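Local structure of extracellular solute-binding protein family 1 (Arthrobacter chlorophenolicus, 4R2F) at residues A51-A56 / Y72-W77; M45-P50 / V96-G101; K57-G62 / V330-K335. The protein probably serves as the extracellular sugar-binding component of an ABC transporter, and holds the disaccharide laminaribiose in its ligand pocket. All blocks are in the same frame, centred on the assembly; numbering follows the deposited sequence.

Interaction 1 (A51-A56 / Y72-W77); sequences AYNDAA and YQIIQW. With BGC (beta-D-glucopyranose), chain B.
Y52 is the first residue of the helical segment 51-56 to meet the strand side: its ring atom CE1 lies 3.9 Å from the phenol oxygen OH of Y72, the two side chains crossing at a slant. Both phenols are hydrogen-bonded to the same carboxylate oxygen, OD2 of D44, which brings their polar ends to one point and gives both hydroxyls a partner. The next residue, N53, packs against both Y72 and I74. Its CB sits 3.8 Å from I74 CD1, and its amide plane is turned 58° from the ring of Y72, with the two side chains crossing at roughly a right angle. The backbone of N53 also takes part, since its carbonyl O approaches CE2 of Y72 at 3.7 Å. A56, the last residue of the segment, sets its methyl against the outer part of the same ring, with CB 3.7 Å from Y72 CE1 and 3.5 Å from Y72 OH. Y72 can span this gap because its CG is anti to the backbone N (chi1 -175°), sending the phenol straight from the strand towards the helix. Farther along 72-77 the chain leaves the strand and reaches the sugar site, where the indole of W77 lies against the glucose of chain B, whose O4 is 3.7 Å above the plane over the ring centre; the NE1 of W77 is hydrogen-bonded to P46 O. Helix 50-61 is the crossover of a beta-alpha-beta unit, joining strand 40-44 to the parallel neighbouring strand 70-74, and it runs nearly antiparallel to the latter (161° between the short segments). Strand 40-44 contributes D44, which N53 and A56 also touch, while Y332 of helix 322-335 packs on Y52 and A56.

Interaction 2 (M45-P50 / V96-G101); sequences MPWATP and VSTGGG. With BGC (beta-D-glucopyranose), chain C; BGC (beta-D-glucopyranose), chain B.
Placed anti to its own carbonyl carbon (chi1 -71°), CG of W47 directs the indole towards 96-101, where its pyrrole edge meets T98; in T98 the hydroxyl stands between backbone N and carbonyl carbon (chi1 63°), facing that edge. T98 OG1 lies in the indole plane, 3.2 Å from W47 NE1, and is hydrogen-bonded to D44. The benzo edge of W47 meets the next carbonyl, with G99 O 3.5 Å from CZ2. M45 bends twice along its chain, at chi2 and chi3, and lays CG 3.7 Å from G99 CA, while its CB covers one face of the indole, 3.4 Å above the plane and offset towards the rim. These loops follow the C-terminal ends of two parallel strands, 40-44 and 96-97, the place where solute-binding proteins of this family commonly receive their ligand. Here G101 N donates a nearly straight hydrogen bond to O4 of the chain C glucose (2.8 Å, 163°), and W47 turns the far side of its rim to both sugars, CZ3 lying 3.5 Å from O2 of that glucose. W77 and W151 meet W47 edge-to-face.

Interaction 3 (K57-G62 / V330-K335); sequences KKIAEG and VYYLGK
The carbonyl oxygen of I59, near the end of helix 50-61, is gripped by two donors. Y331 OH gives it a short hydrogen bond of 2.5 Å from the facing helix, and G62 N, three residues on, reaches it at 3.1 Å. The phenol approaches at a C=O...donor angle of 143° and is slightly tilted from the carbonyl plane, while I59 O in turn lies at the edge of the tyrosine ring, in its plane. Y331 gets there with CG anti to its backbone N (chi1 163°), which extends the ring across to the other helix. The same OH stands 3.4 Å from G62 C, and CG of K335 rests over one face of the ring, offset towards the rim. Two helices far apart in sequence are joined here, 50-61 of the first beta-alpha-beta unit and 322-335, which follows the long strand 306-316; the short segments run at 140° to one another. Apolar packing accompanies the polar bond. The branch methyl CG2 of I59 is the main projection, meeting Y332 at CD1 (3.7 Å) and K335 at CB (3.8 Å), with the isoleucine and the tyrosine crossing at about a right angle. A60 is close to the same ring: its backbone N lies near the ring plane at the edge, and its CB stands 4.4 Å from CE1. The rings of F42 and F328 also meet that of Y332. On the outward flank of helix 50-61, turned away from 330-335, K57 NZ forms a salt bridge with E61 OE2 (3.1 Å) one turn later, meeting that oxygen on its syn side but well out of the carboxylate plane.

Overall arrangement
Interactions 1 and 3 share helix 50-61: interaction 1 sets its earlier part against strand 70-74, interaction 3 its last turn against helix 322-335, and the two overlap where A56 and Y52 meet Y332 and where Y72 lies against K57. Interaction 2 is the deepest, every touching residue being buried, and it adjoins interaction 1 at the residues after strands 40-44 and 70-74. D44 ties these two chemically, serving Y52 and Y72 in one and T98 in the other. Interaction 3, only partly buried, lies farther from the sugar and relies on a phenol-to-carbonyl bond with aliphatic-aromatic packing, whereas interaction 2 sets the rim of one indole and a glycine backbone N-H beside the ligand, where interaction 1 offers an indole face.

Interaction 1 (A51-A56 / Y72-W77)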
# COMPACT_ATOMS: atom_id res chain seq x y z
N ALA A 51 -13.41 10.90 -6.19
CA ALA A 51 -14.74 10.29 -6.06
C ALA A 51 -14.79 9.21 -4.96
O ALA A 51 -15.84 8.98 -4.38
CB ALA A 51 -15.18 9.71 -7.40
N TYR A 52 -13.67 8.54 -4.66
CA TYR A 52 -13.64 7.62 -3.49
C TYR A 52 -14.01 8.39 -2.21
O TYR A 52 -14.82 7.94 -1.43
CB TYR A 52 -12.26 6.92 -3.31
CG TYR A 52 -12.13 6.44 -1.89
CD1 TYR A 52 -11.61 7.28 -0.90
CD2 TYR A 52 -12.66 5.23 -1.51
CE1 TYR A 52 -11.58 6.89 0.43
CE2 TYR A 52 -12.61 4.82 -0.20
CZ TYR A 52 -12.10 5.66 0.77
OH TYR A 52 -12.10 5.27 2.07
N ASN A 53 -13.40 9.55 -1.99
CA ASN A 53 -13.66 10.27 -0.74
C ASN A 53 -15.06 10.84 -0.63
O ASN A 53 -15.60 10.86 0.44
CB ASN A 53 -12.62 11.35 -0.52
CG ASN A 53 -11.27 10.78 -0.18
OD1 ASN A 53 -11.04 10.24 0.93
ND2 ASN A 53 -10.35 10.87 -1.14
N ASP A 54 -15.63 11.29 -1.75
CA ASP A 54 -17.05 11.68 -1.80
C ASP A 54 -17.98 10.55 -1.33
O ASP A 54 -18.87 10.77 -0.51
CB ASP A 54 -17.48 12.07 -3.22
CG ASP A 54 -16.80 13.34 -3.73
OD1 ASP A 54 -16.39 14.17 -2.91
OD2 ASP A 54 -16.70 13.50 -4.96
N ALA A 55 -17.76 9.36 -1.86
CA ALA A 55 -18.57 8.21 -1.50
C ALA A 55 -18.37 7.79 -0.06
O ALA A 55 -19.32 7.42 0.61
CB ALA A 55 -18.28 7.04 -2.43
N ALA A 56 -17.14 7.82 0.43
CA ALA A 56 -16.85 7.37 1.79
C ALA A 56 -17.42 8.39 2.78
O ALA A 56 -17.92 8.02 3.84
CB ALA A 56 -15.35 7.19 1.98
N TYR A 72 -16.71 13.20 8.84
CA TYR A 72 -15.67 12.68 7.96
C TYR A 72 -14.64 13.75 7.69
O TYR A 72 -14.97 14.88 7.37
CB TYR A 72 -16.31 12.25 6.63
CG TYR A 72 -15.40 11.57 5.62
CD1 TYR A 72 -15.24 10.19 5.62
CD2 TYR A 72 -14.76 12.30 4.63
CE1 TYR A 72 -14.44 9.55 4.68
CE2 TYR A 72 -13.95 11.67 3.69
CZ TYR A 72 -13.80 10.28 3.72
OH TYR A 72 -13.02 9.64 2.81
N GLN A 73 -13.38 13.38 7.78
CA GLN A 73 -12.30 14.30 7.50
C GLN A 73 -11.17 13.60 6.76
O GLN A 73 -10.77 12.51 7.17
CB GLN A 73 -11.83 14.83 8.83
CG GLN A 73 -10.42 15.33 8.86
CD GLN A 73 -10.44 16.78 9.13
OE1 GLN A 73 -10.61 17.57 8.21
NE2 GLN A 73 -10.33 17.13 10.41
N ILE A 74 -10.66 14.22 5.70
CA ILE A 74 -9.58 13.65 4.89
C ILE A 74 -8.23 14.12 5.39
O ILE A 74 -8.01 15.31 5.55
CB ILE A 74 -9.68 14.07 3.41
CG1 ILE A 74 -11.00 13.59 2.80
CG2 ILE A 74 -8.51 13.49 2.63
CD1 ILE A 74 -11.32 14.28 1.48
N ILE A 75 -7.34 13.18 5.63
CA ILE A 75 -5.96 13.46 6.00
C ILE A 75 -5.13 13.19 4.75
O ILE A 75 -5.27 12.15 4.15
CB ILE A 75 -5.50 12.52 7.15
CG1 ILE A 75 -6.41 12.69 8.36
CG2 ILE A 75 -4.04 12.79 7.50
CD1 ILE A 75 -6.39 14.08 8.97
N GLN A 76 -4.27 14.13 4.36
CA GLN A 76 -3.44 13.96 3.16
C GLN A 76 -2.31 12.95 3.41
O GLN A 76 -1.88 12.75 4.53
CB GLN A 76 -2.86 15.30 2.70
CG GLN A 76 -3.91 16.34 2.29
CD GLN A 76 -4.84 15.87 1.18
OE1 GLN A 76 -6.06 16.00 1.27
NE2 GLN A 76 -4.27 15.31 0.13
N TRP A 77 -1.83 12.30 2.35
CA TRP A 77 -0.75 11.36 2.50
C TRP A 77 0.57 12.00 2.93
O TRP A 77 1.33 11.39 3.69
CB TRP A 77 -0.55 10.57 1.22
CG TRP A 77 -1.51 9.46 1.06
CD1 TRP A 77 -2.47 9.33 0.10
CD2 TRP A 77 -1.62 8.32 1.90
NE1 TRP A 77 -3.18 8.17 0.29
CE2 TRP A 77 -2.67 7.52 1.39
CE3 TRP A 77 -0.93 7.87 3.03
CZ2 TRP A 77 -3.05 6.32 1.98
CZ3 TRP A 77 -1.30 6.68 3.61
CH2 TRP A 77 -2.35 5.92 3.10
C2 BGC B . -1.86 3.84 -1.93
C3 BGC B . -1.08 4.22 -0.66
C4 BGC B . -0.03 5.29 -1.02
C5 BGC B . -0.71 6.48 -1.76
C6 BGC B . 0.26 7.62 -2.08
C1 BGC B . -2.40 5.10 -2.61
O1 BGC B . -3.05 4.78 -3.84
O2 BGC B . -2.91 2.93 -1.58
O3 BGC B . -0.52 3.01 -0.09
O4 BGC B . 0.65 5.82 0.13
O5 BGC B . -1.29 5.97 -2.93
O6 BGC B . 1.38 7.12 -2.81

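Interaction 2 (M45-P50 / V96-G101)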
# COMPACT_ATOMS: atom_id res chain seq x y z
N MET A 45 -8.11 8.51 4.44
CA MET A 45 -7.02 8.94 3.56
C MET A 45 -7.60 9.12 2.14
O MET A 45 -8.71 8.66 1.84
CB MET A 45 -5.91 7.88 3.55
CG MET A 45 -5.34 7.47 4.92
SD MET A 45 -4.92 8.80 6.05
CE MET A 45 -3.51 9.45 5.22
N PRO A 46 -6.82 9.73 1.24
CA PRO A 46 -7.22 9.73 -0.15
C PRO A 46 -6.77 8.42 -0.74
O PRO A 46 -5.65 8.30 -1.26
CB PRO A 46 -6.46 10.95 -0.74
CG PRO A 46 -5.85 11.65 0.44
CD PRO A 46 -5.61 10.55 1.43
N TRP A 47 -7.60 7.41 -0.58
CA TRP A 47 -7.32 6.06 -1.04
C TRP A 47 -7.26 5.84 -2.55
O TRP A 47 -6.50 5.02 -3.03
CB TRP A 47 -8.21 5.04 -0.33
CG TRP A 47 -7.82 4.88 1.10
CD1 TRP A 47 -8.48 5.35 2.19
CD2 TRP A 47 -6.66 4.22 1.59
NE1 TRP A 47 -7.80 5.02 3.33
CE2 TRP A 47 -6.68 4.32 2.99
CE3 TRP A 47 -5.60 3.54 0.99
CZ2 TRP A 47 -5.69 3.77 3.79
CZ3 TRP A 47 -4.62 3.00 1.78
CH2 TRP A 47 -4.67 3.12 3.16
N ALA A 48 -8.12 6.52 -3.29
CA ALA A 48 -8.13 6.36 -4.73
C ALA A 48 -8.32 7.70 -5.44
O ALA A 48 -7.51 8.59 -5.29
CB ALA A 48 -9.18 5.33 -5.13
N THR A 49 -9.38 7.82 -6.22
CA THR A 49 -9.77 9.07 -6.82
C THR A 49 -10.53 9.95 -5.84
O THR A 49 -11.03 9.48 -4.83
CB THR A 49 -10.66 8.87 -8.06
OG1 THR A 49 -11.91 8.32 -7.66
CG2 THR A 49 -9.99 7.95 -9.04
N PRO A 50 -10.66 11.29 -6.23
CA PRO A 50 -11.47 12.09 -5.31
C PRO A 50 -12.87 11.52 -5.16
O PRO A 50 -13.46 11.68 -4.10
CB PRO A 50 -11.53 13.45 -5.99
CG PRO A 50 -10.22 13.58 -6.63
CD PRO A 50 -10.11 12.26 -7.30
N VAL A 96 -12.00 7.29 15.27
CA VAL A 96 -11.80 6.19 14.35
C VAL A 96 -11.05 6.68 13.13
O VAL A 96 -11.25 7.81 12.67
CB VAL A 96 -13.15 5.65 13.83
CG1 VAL A 96 -12.95 4.41 12.96
CG2 VAL A 96 -14.10 5.35 14.98
N SER A 97 -10.22 5.82 12.56
CA SER A 97 -9.53 6.16 11.33
C SER A 97 -9.08 4.98 10.51
O SER A 97 -8.92 3.84 11.00
CB SER A 97 -8.30 7.06 11.62
OG SER A 97 -7.13 6.32 11.91
N THR A 98 -8.86 5.26 9.23
CA THR A 98 -7.95 4.47 8.41
C THR A 98 -6.59 5.17 8.48
O THR A 98 -6.38 6.09 9.27
CB THR A 98 -8.43 4.37 6.96
OG1 THR A 98 -8.47 5.68 6.34
CG2 THR A 98 -9.79 3.77 6.92
N GLY A 99 -5.65 4.72 7.69
CA GLY A 99 -4.32 5.34 7.71
C GLY A 99 -3.29 4.32 7.31
O GLY A 99 -3.56 3.43 6.51
N GLY A 100 -2.10 4.46 7.88
CA GLY A 100 -1.01 3.59 7.54
C GLY A 100 -1.33 2.14 7.84
O GLY A 100 -2.10 1.83 8.74
N GLY A 101 -0.73 1.25 7.06
CA GLY A 101 -0.93 -0.19 7.22
C GLY A 101 -0.59 -0.72 8.60
O GLY A 101 -1.21 -1.68 9.04
C2 BGC C . -0.51 1.63 1.85
C3 BGC C . -0.44 1.75 3.38
C4 BGC C . 0.87 2.41 3.79
C5 BGC C . 1.03 3.74 3.07
C6 BGC C . 2.40 4.39 3.36
C1 BGC C . -0.41 3.05 1.32
O2 BGC C . -1.72 1.01 1.44
O3 BGC C . -0.55 0.47 3.98
O4 BGC C . 0.86 2.68 5.18
O5 BGC C . 0.88 3.57 1.66
O6 BGC C . 3.50 3.59 2.87
C2 BGC B . -1.86 3.84 -1.93
C3 BGC B . -1.08 4.22 -0.66
C4 BGC B . -0.03 5.29 -1.02
C5 BGC B . -0.71 6.48 -1.76
C6 BGC B . 0.26 7.62 -2.08
C1 BGC B . -2.40 5.10 -2.61
O1 BGC B . -3.05 4.78 -3.84
O2 BGC B . -2.91 2.93 -1.58
O3 BGC B . -0.52 3.01 -0.09
O4 BGC B . 0.65 5.82 0.13
O5 BGC B . -1.29 5.97 -2.93
O6 BGC B . 1.38 7.12 -2.81

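Interaction 3 (K57-G62 / V330-K335)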
# COMPACT_ATOMS: atom_id res chain seq x y z
N LYS A 57 -17.33 9.67 2.42
CA LYS A 57 -17.98 10.73 3.20
C LYS A 57 -19.47 10.46 3.37
O LYS A 57 -19.97 10.48 4.48
CB LYS A 57 -17.80 12.06 2.49
CG LYS A 57 -18.38 13.26 3.22
CD LYS A 57 -17.99 14.54 2.48
CE LYS A 57 -19.03 15.63 2.62
NZ LYS A 57 -18.92 16.22 3.98
N LYS A 58 -20.18 10.17 2.28
CA LYS A 58 -21.63 9.91 2.36
C LYS A 58 -21.95 8.69 3.21
O LYS A 58 -22.88 8.71 4.01
CB LYS A 58 -22.28 9.79 0.98
CG LYS A 58 -22.67 11.14 0.40
CD LYS A 58 -23.00 11.05 -1.07
CE LYS A 58 -23.04 12.43 -1.72
NZ LYS A 58 -22.44 12.38 -3.08
N ILE A 59 -21.15 7.63 3.07
CA ILE A 59 -21.34 6.46 3.93
C ILE A 59 -21.20 6.84 5.41
O ILE A 59 -22.09 6.57 6.22
CB ILE A 59 -20.38 5.33 3.54
CG1 ILE A 59 -20.78 4.77 2.19
CG2 ILE A 59 -20.39 4.20 4.57
CD1 ILE A 59 -19.78 3.81 1.60
N ALA A 60 -20.11 7.50 5.75
CA ALA A 60 -19.82 7.85 7.14
C ALA A 60 -20.87 8.78 7.73
O ALA A 60 -21.31 8.59 8.85
CB ALA A 60 -18.43 8.50 7.23
N GLU A 61 -21.28 9.78 6.96
CA GLU A 61 -22.21 10.77 7.45
C GLU A 61 -23.62 10.22 7.52
O GLU A 61 -24.49 10.81 8.15
CB GLU A 61 -22.06 12.08 6.65
CG GLU A 61 -20.66 12.65 6.89
CD GLU A 61 -20.39 14.05 6.35
OE1 GLU A 61 -19.43 14.68 6.86
OE2 GLU A 61 -21.09 14.51 5.42
N GLY A 62 -23.82 9.03 6.95
CA GLY A 62 -25.08 8.29 7.08
C GLY A 62 -25.25 7.56 8.40
O GLY A 62 -26.35 7.13 8.72
N VAL A 330 -18.81 -1.04 12.95
CA VAL A 330 -19.62 -2.16 12.45
C VAL A 330 -20.49 -1.69 11.28
O VAL A 330 -20.62 -2.37 10.24
CB VAL A 330 -20.46 -2.75 13.60
CG1 VAL A 330 -21.44 -3.79 13.12
CG2 VAL A 330 -19.54 -3.35 14.65
N TYR A 331 -21.09 -0.52 11.45
CA TYR A 331 -21.86 0.10 10.38
C TYR A 331 -21.01 0.28 9.12
O TYR A 331 -21.41 -0.08 8.00
CB TYR A 331 -22.43 1.45 10.87
CG TYR A 331 -22.88 2.37 9.76
CD1 TYR A 331 -24.17 2.27 9.21
CD2 TYR A 331 -22.01 3.32 9.25
CE1 TYR A 331 -24.56 3.12 8.17
CE2 TYR A 331 -22.40 4.17 8.23
CZ TYR A 331 -23.66 4.07 7.69
OH TYR A 331 -23.98 4.95 6.68
N TYR A 332 -19.80 0.82 9.30
CA TYR A 332 -18.97 1.17 8.14
C TYR A 332 -18.53 -0.10 7.41
O TYR A 332 -18.65 -0.19 6.20
CB TYR A 332 -17.78 2.00 8.56
CG TYR A 332 -17.04 2.76 7.45
CD1 TYR A 332 -17.58 3.92 6.89
CD2 TYR A 332 -15.78 2.35 7.02
CE1 TYR A 332 -16.91 4.62 5.89
CE2 TYR A 332 -15.08 3.04 6.03
CZ TYR A 332 -15.65 4.19 5.46
OH TYR A 332 -14.99 4.92 4.50
N LEU A 333 -18.06 -1.10 8.15
CA LEU A 333 -17.69 -2.38 7.51
C LEU A 333 -18.84 -3.00 6.70
O LEU A 333 -18.60 -3.56 5.63
CB LEU A 333 -17.22 -3.39 8.55
CG LEU A 333 -15.88 -3.07 9.17
CD1 LEU A 333 -15.69 -3.94 10.39
CD2 LEU A 333 -14.79 -3.29 8.15
N GLY A 334 -20.06 -2.85 7.20
CA GLY A 334 -21.25 -3.36 6.53
C GLY A 334 -21.59 -2.68 5.20
O GLY A 334 -22.30 -3.26 4.41
N LYS A 335 -21.09 -1.47 4.96
CA LYS A 335 -21.36 -0.72 3.74
C LYS A 335 -20.20 -0.72 2.71
O LYS A 335 -20.33 -0.25 1.56
CB LYS A 335 -21.76 0.72 4.11
CG LYS A 335 -23.06 0.82 4.93
CD LYS A 335 -24.26 1.30 4.13
CE LYS A 335 -24.27 2.82 4.00
NZ LYS A 335 -24.98 3.35 2.79